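Local coordinates for protein putative O-acetylhomoserine (Thiol)-lyase (Campylobacter jejuni, PDB 4OC9) that probably makes homocysteine from O-acetylhomoserine and sulfide with the help of pyridoxal 5'-phosphate, as a member of the trans-sulfuration enzyme family, at residues I293-Q298 and I406-S411; K302-L307 and G341-E346. One frame throughout, in Å; residues are numbered along the deposited sequence.

Helix 276-309 supplies the first partner of both contacts, with 293-298 coming about two and a half turns before 302-307. From 302-307 the chain passes through 33 residues, including strand 315-317 and helix 327-333, and returns as strand 342-346 to close contact 2. It then runs on through the remaining strands of the five-stranded sheet, and the turn at 406-411, directly after strand 401-405, closes contact 1. Contact 2 is therefore nested within the larger loop of contact 1. Their centres lie about 12 Å apart, and a probable hydrogen bond from Ile-406 N to Gly-341 O (2.7 Å) joins them. Together they tie the long helix to strand 342-346 and to the loop that leaves its neighbour, strand 401-405.

Contact 1. Residues I293-Q298 and I406-S411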
ATOM      1  N   ILE D 293     -22.669   5.741  -7.167  1.00 10.09           N
ATOM      2  CA  ILE D 293     -23.377   7.004  -7.099  1.00 10.97           C
ATOM      3  C   ILE D 293     -24.895   6.840  -7.249  1.00 12.17           C
ATOM      4  O   ILE D 293     -25.658   7.626  -6.709  1.00 12.22           O
ATOM      5  CB  ILE D 293     -22.811   8.028  -8.102  1.00 11.04           C
ATOM      6  CG1 ILE D 293     -23.174   9.444  -7.692  1.00 10.88           C
ATOM      7  CG2 ILE D 293     -23.175   7.677  -9.532  1.00 11.52           C
ATOM      8  CD1 ILE D 293     -22.578   9.870  -6.355  1.00  9.90           C
ATOM      9  N   GLU D 294     -25.335   5.846  -8.001  1.00 13.82           N
ATOM     10  CA  GLU D 294     -26.772   5.610  -8.152  1.00 16.29           C
ATOM     11  C   GLU D 294     -27.385   5.157  -6.825  1.00 16.75           C
ATOM     12  O   GLU D 294     -28.460   5.627  -6.460  1.00 16.93           O
ATOM     13  CB  GLU D 294     -27.092   4.618  -9.278  1.00 18.96           C
ATOM     14  CG  GLU D 294     -26.668   5.156 -10.652  1.00 22.31           C
ATOM     15  CD  GLU D 294     -27.161   4.332 -11.844  1.00 23.41           C
ATOM     16  OE1 GLU D 294     -27.859   3.318 -11.634  1.00 19.92           O
ATOM     17  OE2 GLU D 294     -26.889   4.752 -12.995  1.00 25.97           O
ATOM     18  N   LYS D 295     -26.699   4.271  -6.087  1.00 15.66           N
ATOM     19  CA  LYS D 295     -27.207   3.816  -4.792  1.00 15.58           C
ATOM     20  C   LYS D 295     -27.203   5.009  -3.829  1.00 13.46           C
ATOM     21  O   LYS D 295     -28.130   5.212  -3.050  1.00 11.53           O
ATOM     22  CB  LYS D 295     -26.347   2.700  -4.199  1.00 17.82           C
ATOM     23  CG  LYS D 295     -26.865   2.157  -2.873  1.00 20.45           C
ATOM     24  CD  LYS D 295     -28.180   1.426  -3.066  1.00 25.92           C
ATOM     25  CE  LYS D 295     -28.783   0.876  -1.766  1.00 31.54           C
ATOM     26  NZ  LYS D 295     -27.993  -0.140  -1.022  1.00 34.75           N
ATOM     27  N   HIS D 296     -26.109   5.756  -3.821  1.00 13.37           N
ATOM     28  CA  HIS D 296     -26.048   6.905  -2.951  1.00 12.77           C
ATOM     29  C   HIS D 296     -27.266   7.790  -3.217  1.00 12.44           C
ATOM     30  O   HIS D 296     -27.884   8.301  -2.271  1.00 11.50           O
ATOM     31  CB  HIS D 296     -24.813   7.782  -3.176  1.00 12.51           C
ATOM     32  CG  HIS D 296     -23.520   7.229  -2.663  1.00 12.53           C
ATOM     33  ND1 HIS D 296     -23.174   7.289  -1.328  1.00 12.31           N
ATOM     34  CD2 HIS D 296     -22.416   6.811  -3.315  1.00 11.95           C
ATOM     35  CE1 HIS D 296     -21.962   6.816  -1.171  1.00 12.39           C
ATOM     36  NE2 HIS D 296     -21.483   6.507  -2.361  1.00 12.88           N
ATOM     37  N   SER D 297     -27.550   8.001  -4.499  1.00 11.74           N
ATOM     38  CA  SER D 297     -28.664   8.865  -4.925  1.00 12.56           C
ATOM     39  C   SER D 297     -30.017   8.321  -4.538  1.00 11.94           C
ATOM     40  O   SER D 297     -30.852   9.032  -4.025  1.00 12.32           O
ATOM     41  CB  SER D 297     -28.572   9.145  -6.427  1.00 12.32           C
ATOM     42  OG  SER D 297     -27.371   9.859  -6.744  1.00 11.84           O
ATOM     43  N   GLN D 298     -30.234   7.059  -4.817  1.00 13.58           N
ATOM     44  CA  GLN D 298     -31.495   6.414  -4.469  1.00 14.83           C
ATOM     45  C   GLN D 298     -31.714   6.496  -2.936  1.00 13.81           C
ATOM     46  O   GLN D 298     -32.813   6.824  -2.487  1.00 12.58           O
ATOM     47  CB  GLN D 298     -31.487   4.953  -4.933  1.00 15.76           C
ATOM     48  CG  GLN D 298     -31.446   4.795  -6.447  1.00 18.23           C
ATOM     49  CD  GLN D 298     -31.115   3.367  -6.906  1.00 24.82           C
ATOM     50  OE1 GLN D 298     -30.396   2.624  -6.226  1.00 23.49           O
ATOM     51  NE2 GLN D 298     -31.572   3.013  -8.103  1.00 28.05           N
ATOM     52  N   ILE D 406     -25.158  10.640   2.631  1.00 10.10           N
ATOM     53  CA  ILE D 406     -25.846   9.379   2.545  1.00 10.47           C
ATOM     54  C   ILE D 406     -24.982   8.292   1.942  1.00 11.80           C
ATOM     55  O   ILE D 406     -24.476   8.422   0.827  1.00 15.07           O
ATOM     56  CB  ILE D 406     -27.164   9.499   1.778  1.00 10.39           C
ATOM     57  CG1 ILE D 406     -28.022  10.642   2.328  1.00 10.11           C
ATOM     58  CG2 ILE D 406     -27.932   8.174   1.835  1.00 10.04           C
ATOM     59  CD1 ILE D 406     -28.402  10.516   3.782  1.00  9.88           C
ATOM     60  N   GLY D 407     -24.819   7.215   2.704  1.00 11.63           N
ATOM     61  CA  GLY D 407     -23.989   6.086   2.307  1.00 12.48           C
ATOM     62  C   GLY D 407     -24.660   5.021   1.488  1.00 12.27           C
ATOM     63  O   GLY D 407     -25.694   5.268   0.878  1.00 14.53           O
ATOM     64  N   LEU D 408     -24.067   3.834   1.491  1.00 11.42           N
ATOM     65  CA  LEU D 408     -24.580   2.702   0.707  1.00 11.87           C
ATOM     66  C   LEU D 408     -25.338   1.689   1.546  1.00 12.93           C
ATOM     67  O   LEU D 408     -25.673   0.638   1.041  1.00 12.55           O
ATOM     68  CB  LEU D 408     -23.432   1.993   0.000  1.00 11.12           C
ATOM     69  CG  LEU D 408     -22.559   2.839  -0.942  1.00 11.09           C
ATOM     70  CD1 LEU D 408     -21.436   1.973  -1.480  1.00 11.29           C
ATOM     71  CD2 LEU D 408     -23.376   3.418  -2.070  1.00 10.75           C
ATOM     72  N   GLU D 409     -25.588   2.006   2.822  1.00 14.12           N
ATOM     73  CA  GLU D 409     -26.316   1.084   3.687  1.00 13.83           C
ATOM     74  C   GLU D 409     -27.779   0.905   3.209  1.00 15.16           C
ATOM     75  O   GLU D 409     -28.250   1.599   2.300  1.00 16.12           O
ATOM     76  CB  GLU D 409     -26.414   1.540   5.152  1.00 13.12           C
ATOM     77  CG  GLU D 409     -25.148   1.871   5.926  1.00 14.11           C
ATOM     78  CD  GLU D 409     -24.592   3.275   5.701  1.00 15.25           C
ATOM     79  OE1 GLU D 409     -25.037   4.028   4.817  1.00 15.66           O
ATOM     80  OE2 GLU D 409     -23.708   3.664   6.485  1.00 17.53           O
ATOM     81  N   ASN D 410     -28.490  -0.030   3.824  1.00 14.37           N
ATOM     82  CA  ASN D 410     -29.894  -0.255   3.484  1.00 13.68           C
ATOM     83  C   ASN D 410     -30.719   0.965   3.954  1.00 12.78           C
ATOM     84  O   ASN D 410     -30.590   1.392   5.084  1.00 10.58           O
ATOM     85  CB  ASN D 410     -30.376  -1.556   4.103  1.00 14.40           C
ATOM     86  CG  ASN D 410     -31.843  -1.779   3.883  1.00 16.01           C
ATOM     87  OD1 ASN D 410     -32.670  -1.062   4.428  1.00 16.26           O
ATOM     88  ND2 ASN D 410     -32.176  -2.850   3.193  1.00 16.38           N
ATOM     89  N   SER D 411     -31.524   1.528   3.058  1.00 13.07           N
ATOM     90  CA  SER D 411     -32.322   2.717   3.365  1.00 13.50           C
ATOM     91  C   SER D 411     -33.249   2.585   4.577  1.00 13.53           C
ATOM     92  O   SER D 411     -33.424   3.539   5.315  1.00 13.54           O
ATOM     93  CB  SER D 411     -33.086   3.196   2.120  1.00 14.33           C
ATOM     94  OG  SER D 411     -33.955   2.184   1.587  1.00 13.13           O
TER
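His-296 ND1 donates a hydrogen bond to the backbone oxygen of Ile-406 (ND1 to O, 2.8 Å). It is nearly straight, 168° at the hydrogen, and lies in the carbonyl plane and close to the imidazole plane, so the ring's rotation is restrained. Chi1 of -74° sets the imidazole beside the helix backbone N and brings ND1 to the loop. Leu-408 adds an apolar grip: its CD2 sits over the centre of one ring face, 3.6 Å from the His-296 centroid, a CH-pi contact. The same methyl meets Lys-295 CB at 3.7 Å, so this branched residue fills the angle between two helix side chains. Lys-295, long enough to reach past it, bends at chi2 and chi4 and donates from NZ to Leu-408 O (3.2 Å); NZ stands above the carbonyl plane, a less directed bond than that of the histidine. Gly-407 suits a turn into which the carboxylate of Glu-409 folds back; Ser-374 takes up Glu-409 OE1, while His-12 of the second subunit bonds OE2 and Leu-11 of that subunit packs on Leu-408. His-296 also meets edge-to-face Tyr-207, which directly follows in sequence Lys-206, the lysine that carries the pyridoxal phosphate. The contact thus fastens the turn between strand 401-405 and helix 411-422 to the flank of helix 276-309.

Contact 2. Residues K302-L307 and G341-E346; sequences KVANFL and GLLSFE
Leu-307 meets both strand residues that face the helix. Its CD1 approaches the aromatic carbon CD2 of Phe-345 at 3.6 Å, while its other methyl, Leu-307 CD2, lies over a face of that ring; the two side chains cross at about a right angle. The same Leu-307 CD1 also reaches CD1 of Leu-343 at 4.0 Å, so one forked side chain sits against two strand residues. Leu-343 spreads its branches along the helix: CD1 goes to Leu-307, and CD2 goes one turn back to Ala-304 CB, again at 4.0 Å, with Val-303 CG1 a little farther off at 4.3 Å. Alanine suits this spot because a single methyl lets the leucine come up close to the helix backbone, its CD2 lying 4.1 Å from Ala-304 N. No hydrogen bond crosses between the segments; the interface is wholly apolar and buried.

This is helix-on-sheet packing in the smaller, C-terminal part of a fold-type I pyridoxal phosphate enzyme. The axes of the two short segments run almost parallel, at 9°, and approach to 9.9 Å, so residues one helical turn apart, Ala-304 and Leu-307, lie opposite strand positions two apart, Leu-343 and Phe-345. Both side chains leave the strand toward the helix, and both hold CG between backbone N and carbonyl carbon (chi1 70° and 67°). Ser-344, between them, points to the other face of the sheet, where its hydroxyl bonds Asn-317 ND2. Backbone bonds to Leu-404 and Ile-402 of strand 401-405 hold Leu-343 and Phe-345 in the sheet. Farther out, helix 411-422 flanks the long helix, with Leu-418 against Val-303 and Ile-422 against Leu-307.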
ATOM      1  N   LYS D 302     -34.774   8.694  -0.690  1.00 17.33           N
ATOM      2  CA  LYS D 302     -35.675   8.092   0.292  1.00 16.18           C
ATOM      3  C   LYS D 302     -35.540   8.742   1.654  1.00 15.62           C
ATOM      4  O   LYS D 302     -36.550   9.029   2.308  1.00 17.03           O
ATOM      5  CB  LYS D 302     -35.436   6.656   0.403  1.00 18.09           C
ATOM      6  CG  LYS D 302     -35.785   5.927  -0.873  1.00 23.75           C
ATOM      7  CD  LYS D 302     -35.376   4.467  -0.781  1.00 28.45           C
ATOM      8  CE  LYS D 302     -35.685   3.738  -2.073  1.00 32.48           C
ATOM      9  NZ  LYS D 302     -35.170   2.350  -1.968  1.00 34.85           N
ATOM     10  N   VAL D 303     -34.315   9.043   2.052  1.00 12.74           N
ATOM     11  CA  VAL D 303     -34.070   9.711   3.315  1.00 12.17           C
ATOM     12  C   VAL D 303     -34.665  11.129   3.221  1.00 12.49           C
ATOM     13  O   VAL D 303     -35.284  11.618   4.167  1.00 13.98           O
ATOM     14  CB  VAL D 303     -32.562   9.791   3.649  1.00 12.31           C
ATOM     15  CG1 VAL D 303     -32.284  10.675   4.850  1.00 12.30           C
ATOM     16  CG2 VAL D 303     -32.003   8.404   3.880  1.00 13.23           C
ATOM     17  N   ALA D 304     -34.485  11.793   2.094  1.00 12.06           N
ATOM     18  CA  ALA D 304     -35.016  13.139   1.932  1.00 11.99           C
ATOM     19  C   ALA D 304     -36.538  13.158   2.062  1.00 11.66           C
ATOM     20  O   ALA D 304     -37.098  13.997   2.773  1.00 11.22           O
ATOM     21  CB  ALA D 304     -34.600  13.704   0.589  1.00 12.15           C
ATOM     22  N   ASN D 305     -37.200  12.236   1.382  1.00 12.10           N
ATOM     23  CA  ASN D 305     -38.664  12.140   1.449  1.00 13.91           C
ATOM     24  C   ASN D 305     -39.155  11.885   2.880  1.00 14.95           C
ATOM     25  O   ASN D 305     -40.175  12.416   3.307  1.00 14.54           O
ATOM     26  CB  ASN D 305     -39.201  11.061   0.492  1.00 14.66           C
ATOM     27  CG  ASN D 305     -39.002  11.426  -0.961  1.00 16.16           C
ATOM     28  OD1 ASN D 305     -38.864  12.604  -1.300  1.00 18.47           O
ATOM     29  ND2 ASN D 305     -39.035  10.435  -1.832  1.00 15.82           N
ATOM     30  N   PHE D 306     -38.434  11.025   3.596  1.00 16.74           N
ATOM     31  CA  PHE D 306     -38.758  10.696   4.984  1.00 15.48           C
ATOM     32  C   PHE D 306     -38.614  11.920   5.861  1.00 14.83           C
ATOM     33  O   PHE D 306     -39.492  12.214   6.651  1.00 15.67           O
ATOM     34  CB  PHE D 306     -37.852   9.577   5.502  1.00 16.44           C
ATOM     35  CG  PHE D 306     -37.809   9.489   7.002  1.00 15.46           C
ATOM     36  CD1 PHE D 306     -38.807   8.873   7.719  1.00 15.97           C
ATOM     37  CD2 PHE D 306     -36.762  10.022   7.674  1.00 16.26           C
ATOM     38  CE1 PHE D 306     -38.749   8.814   9.094  1.00 14.80           C
ATOM     39  CE2 PHE D 306     -36.686   9.962   9.049  1.00 16.57           C
ATOM     40  CZ  PHE D 306     -37.695   9.379   9.761  1.00 14.42           C
ATOM     41  N   LEU D 307     -37.485  12.603   5.758  1.00 13.47           N
ATOM     42  CA  LEU D 307     -37.282  13.784   6.551  1.00 13.93           C
ATOM     43  C   LEU D 307     -38.339  14.855   6.226  1.00 15.99           C
ATOM     44  O   LEU D 307     -38.850  15.541   7.116  1.00 15.49           O
ATOM     45  CB  LEU D 307     -35.888  14.382   6.289  1.00 13.91           C
ATOM     46  CG  LEU D 307     -34.668  13.565   6.750  1.00 15.29           C
ATOM     47  CD1 LEU D 307     -33.369  14.127   6.236  1.00 15.16           C
ATOM     48  CD2 LEU D 307     -34.653  13.459   8.267  1.00 14.88           C
ATOM     49  N   GLY D 341     -25.469  12.043  -3.076  1.00 14.39           N
ATOM     50  CA  GLY D 341     -25.752  11.714  -1.673  1.00 13.82           C
ATOM     51  C   GLY D 341     -25.627  12.718  -0.579  1.00 14.09           C
ATOM     52  O   GLY D 341     -25.607  12.349   0.587  1.00 14.56           O
ATOM     53  N   LEU D 342     -25.531  13.989  -0.935  1.00 14.34           N
ATOM     54  CA  LEU D 342     -25.421  15.014   0.082  1.00 14.92           C
ATOM     55  C   LEU D 342     -26.747  15.728   0.258  1.00 15.52           C
ATOM     56  O   LEU D 342     -27.446  16.011  -0.715  1.00 15.12           O
ATOM     57  CB  LEU D 342     -24.424  16.067  -0.343  1.00 16.76           C
ATOM     58  CG  LEU D 342     -24.070  17.051   0.761  1.00 18.17           C
ATOM     59  CD1 LEU D 342     -23.295  16.280   1.845  1.00 19.01           C
ATOM     60  CD2 LEU D 342     -23.202  18.146   0.207  1.00 19.12           C
ATOM     61  N   LEU D 343     -27.136  15.978   1.495  1.00 16.47           N
ATOM     62  CA  LEU D 343     -28.378  16.711   1.724  1.00 15.98           C
ATOM     63  C   LEU D 343     -28.261  17.405   3.081  1.00 17.62           C
ATOM     64  O   LEU D 343     -27.357  17.080   3.859  1.00 14.83           O
ATOM     65  CB  LEU D 343     -29.581  15.813   1.708  1.00 16.56           C
ATOM     66  CG  LEU D 343     -29.856  14.809   2.821  1.00 15.71           C
ATOM     67  CD1 LEU D 343     -30.233  15.515   4.108  1.00 14.93           C
ATOM     68  CD2 LEU D 343     -31.052  13.959   2.439  1.00 15.06           C
ATOM     69  N   SER D 344     -29.129  18.384   3.346  1.00 16.67           N
ATOM     70  CA  SER D 344     -29.099  19.023   4.638  1.00 17.57           C
ATOM     71  C   SER D 344     -30.528  19.228   5.068  1.00 17.10           C
ATOM     72  O   SER D 344     -31.454  19.114   4.285  1.00 17.56           O
ATOM     73  CB  SER D 344     -28.344  20.342   4.657  1.00 18.34           C
ATOM     74  OG  SER D 344     -29.019  21.305   3.912  1.00 19.90           O
ATOM     75  N   PHE D 345     -30.725  19.421   6.363  1.00 19.49           N
ATOM     76  CA  PHE D 345     -32.069  19.653   6.877  1.00 18.55           C
ATOM     77  C   PHE D 345     -31.999  20.500   8.142  1.00 18.94           C
ATOM     78  O   PHE D 345     -30.951  20.590   8.783  1.00 18.63           O
ATOM     79  CB  PHE D 345     -32.851  18.343   7.148  1.00 16.99           C
ATOM     80  CG  PHE D 345     -32.308  17.497   8.257  1.00 15.88           C
ATOM     81  CD1 PHE D 345     -32.736  17.693   9.555  1.00 15.97           C
ATOM     82  CD2 PHE D 345     -31.389  16.508   8.008  1.00 14.35           C
ATOM     83  CE1 PHE D 345     -32.246  16.904  10.580  1.00 16.26           C
ATOM     84  CE2 PHE D 345     -30.886  15.728   9.023  1.00 14.28           C
ATOM     85  CZ  PHE D 345     -31.324  15.916  10.310  1.00 15.40           C
ATOM     86  N   GLU D 346     -33.141  21.074   8.495  1.00 19.55           N
ATOM     87  CA  GLU D 346     -33.280  21.901   9.670  1.00 20.31           C
ATOM     88  C   GLU D 346     -33.948  21.140  10.797  1.00 20.92           C
ATOM     89  O   GLU D 346     -35.017  20.558  10.619  1.00 21.31           O
ATOM     90  CB  GLU D 346     -34.137  23.151   9.352  1.00 21.32           C
ATOM     91  CG  GLU D 346     -33.551  24.032   8.265  1.00 22.69           C
ATOM     92  CD  GLU D 346     -32.213  24.610   8.667  1.00 26.97           C
ATOM     93  OE1 GLU D 346     -32.121  25.109   9.813  1.00 31.89           O
ATOM     94  OE2 GLU D 346     -31.275  24.606   7.837  1.00 27.53           O
TER